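Local coordinates for angiopoietin-related protein 6 (Homo sapiens, PDB 6Y43) that is a secreted angiopoietin-like factor whose calcium-binding fibrinogen-like globe domain probably serves to recognise partner molecules, at residues A[3-8]-A[16-21]; A[23-28]-A[34-39]. All coordinates share one frame; numbering follows the deposited sequence.

Overall arrangement
Both contacts lie at the N-terminal end of the fibrinogen-like globe, and neither includes a residue of the calcium site (D154, D156, Y158 and G160). Interaction 1 lies at the surface, its centre about 24 Å from that of the chain, and interaction 2 lies further in, at about 15 Å. Their centres are about 12 Å apart and they touch directly: H20 CB packs 3.4 Å from Y26 OH, P8 CB 3.7 Å from E27 O, and P8 CG 4.0 Å from V34 CG2. The N-terminal loop thus packs on both the end of helix 12-17 and the hairpin, while the C12-C39 disulfide ties that helix to strand 33-40.

Interaction 1 (A[3-8]-A[16-21]); sequences TKPVGP and RQAGHE
H20 and A18 meet P5 where the N-terminal loop folds back over the Schellman motif that ends helix 12-17. Segment 3-8 has no regular secondary structure. The two segments bury only 178 Å² together, and none of the four touching residues is buried, so this is a small surface contact. The turn itself is evident from the positive phi of G19 and two bonds back into the last helical turn, one of them from G19 N to R16 O at 2.9 Å. A beta carbon at G19 would collide with the carbonyl oxygen of A18.

Polar contact rests on a single hydrogen bond. H20 NE2 donates to P5 O at 2.7 Å, with an N-H...O angle of 156°. The acceptor lies only 6° out of the imidazole plane, so the ring meets the loop with its edge, and the bond places a proton on NE2. H20 CG stands anti to its carbonyl carbon (chi1 -61°), and the NE2 end of the ring comes nearer the loop than the start of the side chain does. The neighbouring CE1 also comes within 3.4 Å of P5 O.

The apolar contacts come from K4 CB and the P5 ring. K4 CB approaches the imidazole obliquely, 3.9 Å from H20 CE1, before the bent lysine chain turns off; its NZ stays 6.2 Å from H20 ND1, too far for a direct polar contact. The pyrrolidine of P5 rests against the end of the helix, where its CG is 4.0 Å from A18 CB. W9 joins the packing from outside the two segments, touching A18 and meeting the H20 ring at a steep angle. On the same proline ring, P5 CD sits 3.7 Å from A18 O.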
ATOM      1  N   THR A   3      31.374 -13.368   4.568  1.00 24.51           N
ATOM      2  CA  THR A   3      30.238 -12.595   5.030  1.00 23.53           C
ATOM      3  C   THR A   3      29.058 -12.737   4.066  1.00 22.89           C
ATOM      4  O   THR A   3      29.194 -13.200   2.931  1.00 20.44           O
ATOM      5  CB  THR A   3      30.671 -11.143   5.174  1.00 21.37           C
ATOM      6  OG1 THR A   3      31.255 -10.703   3.947  1.00 20.93           O
ATOM      7  CG2 THR A   3      31.744 -11.011   6.282  1.00 18.51           C
ATOM      8  N   LYS A   4      27.874 -12.383   4.544  1.00 23.08           N
ATOM      9  CA  LYS A   4      26.717 -12.582   3.688  1.00 22.21           C
ATOM     10  C   LYS A   4      26.737 -11.584   2.543  1.00 25.51           C
ATOM     11  O   LYS A   4      27.286 -10.490   2.681  1.00 22.10           O
ATOM     12  CB  LYS A   4      25.389 -12.399   4.398  1.00 27.32           C
ATOM     13  CG  LYS A   4      25.091 -13.524   5.520  1.00 28.14           C
ATOM     14  CD  LYS A   4      26.121 -13.430   6.592  1.00 31.42           C
ATOM     15  CE  LYS A   4      25.574 -12.157   6.954  1.00 33.75           C
ATOM     16  NZ  LYS A   4      26.778 -11.346   7.492  1.00 36.61           N
ATOM     17  N   PRO A   5      26.057 -11.912   1.444  1.00 23.30           N
ATOM     18  CA  PRO A   5      25.911 -10.966   0.326  1.00 29.93           C
ATOM     19  C   PRO A   5      25.181  -9.712   0.782  1.00 22.99           C
ATOM     20  O   PRO A   5      24.374  -9.747   1.712  1.00 20.22           O
ATOM     21  CB  PRO A   5      25.083 -11.748  -0.703  1.00 27.00           C
ATOM     22  CG  PRO A   5      25.070 -13.189  -0.215  1.00 27.83           C
ATOM     23  CD  PRO A   5      25.266 -13.142   1.258  1.00 30.26           C
ATOM     24  N   VAL A   6      25.470  -8.592   0.127  1.00 21.65           N
ATOM     25  CA  VAL A   6      24.972  -7.306   0.591  1.00 22.88           C
ATOM     26  C   VAL A   6      24.278  -6.584  -0.559  1.00 17.89           C
ATOM     27  O   VAL A   6      24.358  -6.984  -1.718  1.00 18.46           O
ATOM     28  CB  VAL A   6      26.092  -6.426   1.173  1.00 21.06           C
ATOM     29  CG1 VAL A   6      26.763  -7.141   2.333  1.00 21.04           C
ATOM     30  CG2 VAL A   6      27.079  -6.091   0.088  1.00 23.00           C
ATOM     31  N   GLY A   7      23.588  -5.501  -0.208  1.00 16.56           N
ATOM     32  CA  GLY A   7      22.788  -4.733  -1.132  1.00 16.56           C
ATOM     33  C   GLY A   7      23.632  -3.665  -1.784  1.00 16.56           C
ATOM     34  O   GLY A   7      24.853  -3.653  -1.618  1.00 16.56           O
ATOM     35  N   PRO A   8      23.005  -2.719  -2.503  1.00 12.72           N
ATOM     36  CA  PRO A   8      21.538  -2.613  -2.675  1.00 12.38           C
ATOM     37  C   PRO A   8      20.913  -3.724  -3.496  1.00 14.17           C
ATOM     38  O   PRO A   8      21.588  -4.365  -4.299  1.00 14.26           O
ATOM     39  CB  PRO A   8      21.349  -1.268  -3.400  1.00 13.95           C
ATOM     40  CG  PRO A   8      22.635  -0.498  -3.143  1.00 18.64           C
ATOM     41  CD  PRO A   8      23.712  -1.538  -3.069  1.00 16.38           C
ATOM     42  N   ARG A  16      16.007 -11.583   0.716  1.00 17.14           N
ATOM     43  CA  ARG A  16      15.580 -12.769   1.448  1.00 16.62           C
ATOM     44  C   ARG A  16      16.286 -14.016   0.938  1.00 18.73           C
ATOM     45  O   ARG A  16      16.802 -14.817   1.725  1.00 23.03           O
ATOM     46  CB  ARG A  16      14.067 -12.920   1.330  1.00 16.74           C
ATOM     47  CG  ARG A  16      13.540 -14.165   2.001  1.00 22.53           C
ATOM     48  CD  ARG A  16      13.703 -14.084   3.511  1.00 22.95           C
ATOM     49  NE  ARG A  16      13.315 -15.344   4.136  1.00 27.99           N
ATOM     50  CZ  ARG A  16      14.102 -16.413   4.200  1.00 34.68           C
ATOM     51  NH1 ARG A  16      15.326 -16.377   3.680  1.00 32.47           N
ATOM     52  NH2 ARG A  16      13.663 -17.528   4.769  1.00 33.68           N
ATOM     53  N   GLN A  17      16.315 -14.199  -0.380  1.00 21.94           N
ATOM     54  CA  GLN A  17      16.957 -15.377  -0.949  1.00 24.96           C
ATOM     55  C   GLN A  17      18.455 -15.406  -0.663  1.00 28.01           C
ATOM     56  O   GLN A  17      19.074 -16.475  -0.730  1.00 26.02           O
ATOM     57  CB  GLN A  17      16.736 -15.422  -2.457  1.00 26.47           C
ATOM     58  CG  GLN A  17      15.309 -15.274  -2.935  1.00 32.63           C
ATOM     59  CD  GLN A  17      15.245 -15.142  -4.452  1.00 31.95           C
ATOM     60  OE1 GLN A  17      16.255 -15.318  -5.135  1.00 43.93           O
ATOM     61  NE2 GLN A  17      14.071 -14.803  -4.981  1.00 37.72           N
ATOM     62  N   ALA A  18      19.060 -14.256  -0.376  1.00 23.78           N
ATOM     63  CA  ALA A  18      20.467 -14.211  -0.005  1.00 25.13           C
ATOM     64  C   ALA A  18      20.693 -14.531   1.467  1.00 28.01           C
ATOM     65  O   ALA A  18      21.845 -14.518   1.918  1.00 29.46           O
ATOM     66  CB  ALA A  18      21.057 -12.831  -0.338  1.00 22.15           C
ATOM     67  N   GLY A  19      19.634 -14.816   2.222  1.00 25.56           N
ATOM     68  CA  GLY A  19      19.759 -15.218   3.601  1.00 21.96           C
ATOM     69  C   GLY A  19      19.488 -14.142   4.622  1.00 25.64           C
ATOM     70  O   GLY A  19      19.846 -14.320   5.789  1.00 23.92           O
ATOM     71  N   HIS A  20      18.901 -13.018   4.222  1.00 20.17           N
ATOM     72  CA  HIS A  20      18.544 -11.968   5.167  1.00 18.79           C
ATOM     73  C   HIS A  20      17.119 -12.250   5.601  1.00 20.75           C
ATOM     74  O   HIS A  20      16.167 -12.032   4.840  1.00 21.29           O
ATOM     75  CB  HIS A  20      18.752 -10.600   4.529  1.00 20.17           C
ATOM     76  CG  HIS A  20      20.172 -10.374   4.129  1.00 21.66           C
ATOM     77  ND1 HIS A  20      21.165 -10.105   5.049  1.00 26.56           N
ATOM     78  CD2 HIS A  20      20.784 -10.449   2.924  1.00 19.94           C
ATOM     79  CE1 HIS A  20      22.324 -10.003   4.423  1.00 23.58           C
ATOM     80  NE2 HIS A  20      22.120 -10.205   3.134  1.00 21.03           N
ATOM     81  N   GLU A  21      16.986 -12.801   6.811  1.00 19.05           N
ATOM     82  CA  GLU A  21      15.714 -13.279   7.333  1.00 18.96           C
ATOM     83  C   GLU A  21      15.044 -12.295   8.285  1.00 16.01           C
ATOM     84  O   GLU A  21      13.927 -12.563   8.742  1.00 15.32           O
ATOM     85  CB  GLU A  21      15.923 -14.605   8.075  1.00 23.01           C
ATOM     86  CG  GLU A  21      16.956 -15.529   7.472  1.00 33.19           C
ATOM     87  CD  GLU A  21      16.880 -16.939   8.058  1.00 41.52           C
ATOM     88  OE1 GLU A  21      16.808 -17.910   7.272  1.00 43.14           O
ATOM     89  OE2 GLU A  21      16.880 -17.069   9.306  1.00 43.25           O
TER

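Interaction 2 (A[23-28]-A[34-39]); sequences SGVYEL and VVSVWC
W38 lies across G24 at the open end of a beta hairpin, strands 24-30 and 33-40, part of the antiparallel sheet of the fibrinogen-like domain. The N-to-C directions of the two segments differ by 137°, which is antiparallel with a marked twist. Six backbone hydrogen bonds join G24 to C39, Y26 to V37 and L28 to V35. Y26 N to V37 O, at 2.7 Å, is the shortest, whereas G24 N to C39 O stretches to 3.3 Å at the open end.

The side chain of W38 starts on the face shared with V25, E27 and S36. Its CB is near G24 O, and CG, held anti to the backbone N (chi1 -170°), lies 3.8 Å from the same oxygen. The indole therefore reaches across to the partner strand. CD2 lies near G24 O and C, and CE2 near G24 N and CA. NE1 comes 3.9 Å from S23 CB and CE3 3.8 Å from V25 CG2, both partners oblique to the ring; the W38 and V25 side chains cross at about a right angle. Further out, CZ2, CZ3 and CH2 gather round G24 CA, which sits 3.5 Å from the centroid of the six-membered ring and 4° off its normal, a CH-pi contact over the face. R53 adds a cation-pi interaction. Replacing the indole with an alanine is likely to leave G24 CA without its aromatic partner, open a gap beside V25 CG2 and deprive R53 of its cation-pi mate.

The other face of the hairpin carries Y26, L28, V35, V37 and C39. L28 CG packs 3.6 Å from V37 CG2, and both side chains touch T49 of strand 48-54. C39 SG, in disulfide linkage with C12, approaches the Y26 ring obliquely, 3.8 Å from its centroid and nearest to CD1.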
ATOM      1  N   SER A  23      13.250  -8.799   9.322  1.00 10.95           N
ATOM      2  CA  SER A  23      12.577  -7.629   8.795  1.00 10.72           C
ATOM      3  C   SER A  23      13.289  -6.362   9.255  1.00  9.10           C
ATOM      4  O   SER A  23      13.946  -6.328  10.295  1.00 10.42           O
ATOM      5  CB  SER A  23      11.115  -7.646   9.234  1.00 12.12           C
ATOM      6  OG  SER A  23      10.503  -8.843   8.763  1.00 10.40           O
ATOM      7  N   GLY A  24      13.180  -5.329   8.443  1.00  9.50           N
ATOM      8  CA  GLY A  24      13.794  -4.054   8.741  1.00  8.11           C
ATOM      9  C   GLY A  24      13.938  -3.254   7.465  1.00  7.08           C
ATOM     10  O   GLY A  24      13.312  -3.551   6.455  1.00  9.06           O
ATOM     11  N   VAL A  25      14.778  -2.220   7.543  1.00  6.41           N
ATOM     12  CA  VAL A  25      14.986  -1.310   6.418  1.00  7.27           C
ATOM     13  C   VAL A  25      16.093  -1.841   5.510  1.00  9.05           C
ATOM     14  O   VAL A  25      17.209  -2.158   5.970  1.00  9.75           O
ATOM     15  CB  VAL A  25      15.297   0.112   6.914  1.00  8.06           C
ATOM     16  CG1 VAL A  25      15.487   1.069   5.727  1.00  6.95           C
ATOM     17  CG2 VAL A  25      14.214   0.608   7.811  1.00  8.29           C
ATOM     18  N   TYR A  26      15.779  -1.957   4.218  1.00  8.19           N
ATOM     19  CA  TYR A  26      16.716  -2.391   3.196  1.00  8.42           C
ATOM     20  C   TYR A  26      16.807  -1.336   2.107  1.00  9.48           C
ATOM     21  O   TYR A  26      15.872  -0.559   1.890  1.00 10.74           O
ATOM     22  CB  TYR A  26      16.299  -3.722   2.558  1.00  9.76           C
ATOM     23  CG  TYR A  26      16.383  -4.933   3.446  1.00 10.58           C
ATOM     24  CD1 TYR A  26      15.552  -5.084   4.548  1.00  8.66           C
ATOM     25  CD2 TYR A  26      17.275  -5.956   3.168  1.00 11.64           C
ATOM     26  CE1 TYR A  26      15.626  -6.213   5.352  1.00  8.95           C
ATOM     27  CE2 TYR A  26      17.348  -7.085   3.980  1.00 12.09           C
ATOM     28  CZ  TYR A  26      16.528  -7.203   5.063  1.00 10.56           C
ATOM     29  OH  TYR A  26      16.603  -8.333   5.852  1.00 13.31           O
ATOM     30  N   GLU A  27      17.944  -1.328   1.415  1.00  9.97           N
ATOM     31  CA  GLU A  27      18.182  -0.448   0.277  1.00 10.43           C
ATOM     32  C   GLU A  27      17.819  -1.174  -1.015  1.00 11.34           C
ATOM     33  O   GLU A  27      18.399  -2.223  -1.322  1.00 11.44           O
ATOM     34  CB  GLU A  27      19.644  -0.023   0.217  1.00 13.84           C
ATOM     35  CG  GLU A  27      20.105   0.934   1.272  1.00 15.76           C
ATOM     36  CD  GLU A  27      21.590   1.195   1.083  1.00 20.84           C
ATOM     37  OE1 GLU A  27      22.361   0.208   1.110  1.00 18.04           O
ATOM     38  OE2 GLU A  27      21.972   2.353   0.807  1.00 24.68           O
ATOM     39  N   LEU A  28      16.886  -0.601  -1.775  1.00 11.68           N
ATOM     40  CA  LEU A  28      16.503  -1.113  -3.083  1.00 12.40           C
ATOM     41  C   LEU A  28      16.939  -0.162  -4.186  1.00 11.39           C
ATOM     42  O   LEU A  28      16.811   1.051  -4.048  1.00 13.98           O
ATOM     43  CB  LEU A  28      14.992  -1.300  -3.169  1.00 15.37           C
ATOM     44  CG  LEU A  28      14.283  -2.173  -2.153  1.00 15.73           C
ATOM     45  CD1 LEU A  28      12.871  -2.448  -2.699  1.00 16.94           C
ATOM     46  CD2 LEU A  28      15.076  -3.443  -1.916  1.00 17.61           C
ATOM     47  N   VAL A  34      18.600   4.621  -5.510  1.00 11.63           N
ATOM     48  CA  VAL A  34      18.517   3.718  -4.365  1.00 11.24           C
ATOM     49  C   VAL A  34      17.602   4.347  -3.328  1.00 15.76           C
ATOM     50  O   VAL A  34      17.783   5.510  -2.936  1.00 14.52           O
ATOM     51  CB  VAL A  34      19.908   3.426  -3.766  1.00 11.24           C
ATOM     52  CG1 VAL A  34      19.791   2.675  -2.437  1.00 14.05           C
ATOM     53  CG2 VAL A  34      20.730   2.631  -4.740  1.00 12.75           C
ATOM     54  N   VAL A  35      16.634   3.566  -2.865  1.00 12.41           N
ATOM     55  CA  VAL A  35      15.616   4.019  -1.929  1.00 12.28           C
ATOM     56  C   VAL A  35      15.568   3.029  -0.777  1.00 12.47           C
ATOM     57  O   VAL A  35      15.682   1.818  -0.991  1.00 14.25           O
ATOM     58  CB  VAL A  35      14.231   4.107  -2.615  1.00 15.76           C
ATOM     59  CG1 VAL A  35      13.170   4.560  -1.654  1.00 20.59           C
ATOM     60  CG2 VAL A  35      14.303   5.023  -3.816  1.00 20.45           C
ATOM     61  N   SER A  36      15.390   3.530   0.438  1.00 13.69           N
ATOM     62  CA  SER A  36      15.214   2.666   1.605  1.00 13.70           C
ATOM     63  C   SER A  36      13.749   2.276   1.765  1.00 11.86           C
ATOM     64  O   SER A  36      12.859   3.128   1.712  1.00 13.30           O
ATOM     65  CB  SER A  36      15.711   3.337   2.885  1.00 12.78           C
ATOM     66  OG  SER A  36      17.134   3.413   2.911  1.00 16.65           O
ATOM     67  N   VAL A  37      13.508   0.987   2.007  1.00 10.04           N
ATOM     68  CA  VAL A  37      12.166   0.454   2.187  1.00  9.28           C
ATOM     69  C   VAL A  37      12.208  -0.490   3.370  1.00  9.70           C
ATOM     70  O   VAL A  37      13.265  -1.007   3.729  1.00  9.60           O
ATOM     71  CB  VAL A  37      11.654  -0.310   0.947  1.00 12.53           C
ATOM     72  CG1 VAL A  37      11.910   0.484  -0.281  1.00 15.50           C
ATOM     73  CG2 VAL A  37      12.334  -1.683   0.883  1.00 11.43           C
ATOM     74  N   TRP A  38      11.040  -0.741   3.968  1.00  7.85           N
ATOM     75  CA  TRP A  38      10.898  -1.837   4.921  1.00  8.45           C
ATOM     76  C   TRP A  38      10.604  -3.134   4.171  1.00  9.42           C
ATOM     77  O   TRP A  38       9.718  -3.168   3.304  1.00  8.72           O
ATOM     78  CB  TRP A  38       9.779  -1.553   5.923  1.00  9.00           C
ATOM     79  CG  TRP A  38       9.748  -2.516   7.071  1.00  8.49           C
ATOM     80  CD1 TRP A  38       9.141  -3.754   7.106  1.00  9.60           C
ATOM     81  CD2 TRP A  38      10.364  -2.339   8.349  1.00  9.25           C
ATOM     82  NE1 TRP A  38       9.339  -4.336   8.333  1.00 11.66           N
ATOM     83  CE2 TRP A  38      10.069  -3.489   9.121  1.00 13.15           C
ATOM     84  CE3 TRP A  38      11.108  -1.307   8.927  1.00  9.54           C
ATOM     85  CZ2 TRP A  38      10.531  -3.653  10.432  1.00 11.23           C
ATOM     86  CZ3 TRP A  38      11.555  -1.470  10.242  1.00 11.54           C
ATOM     87  CH2 TRP A  38      11.262  -2.628  10.968  1.00  9.96           C
ATOM     88  N   CYS A  39      11.346  -4.191   4.502  1.00  8.73           N
ATOM     89  CA  CYS A  39      11.125  -5.538   3.986  1.00  8.87           C
ATOM     90  C   CYS A  39      10.543  -6.394   5.098  1.00 11.65           C
ATOM     91  O   CYS A  39      11.134  -6.479   6.183  1.00 10.10           O
ATOM     92  CB  CYS A  39      12.425  -6.211   3.527  1.00 10.94           C
ATOM     93  SG  CYS A  39      13.320  -5.518   2.159  1.00 11.17           S
TER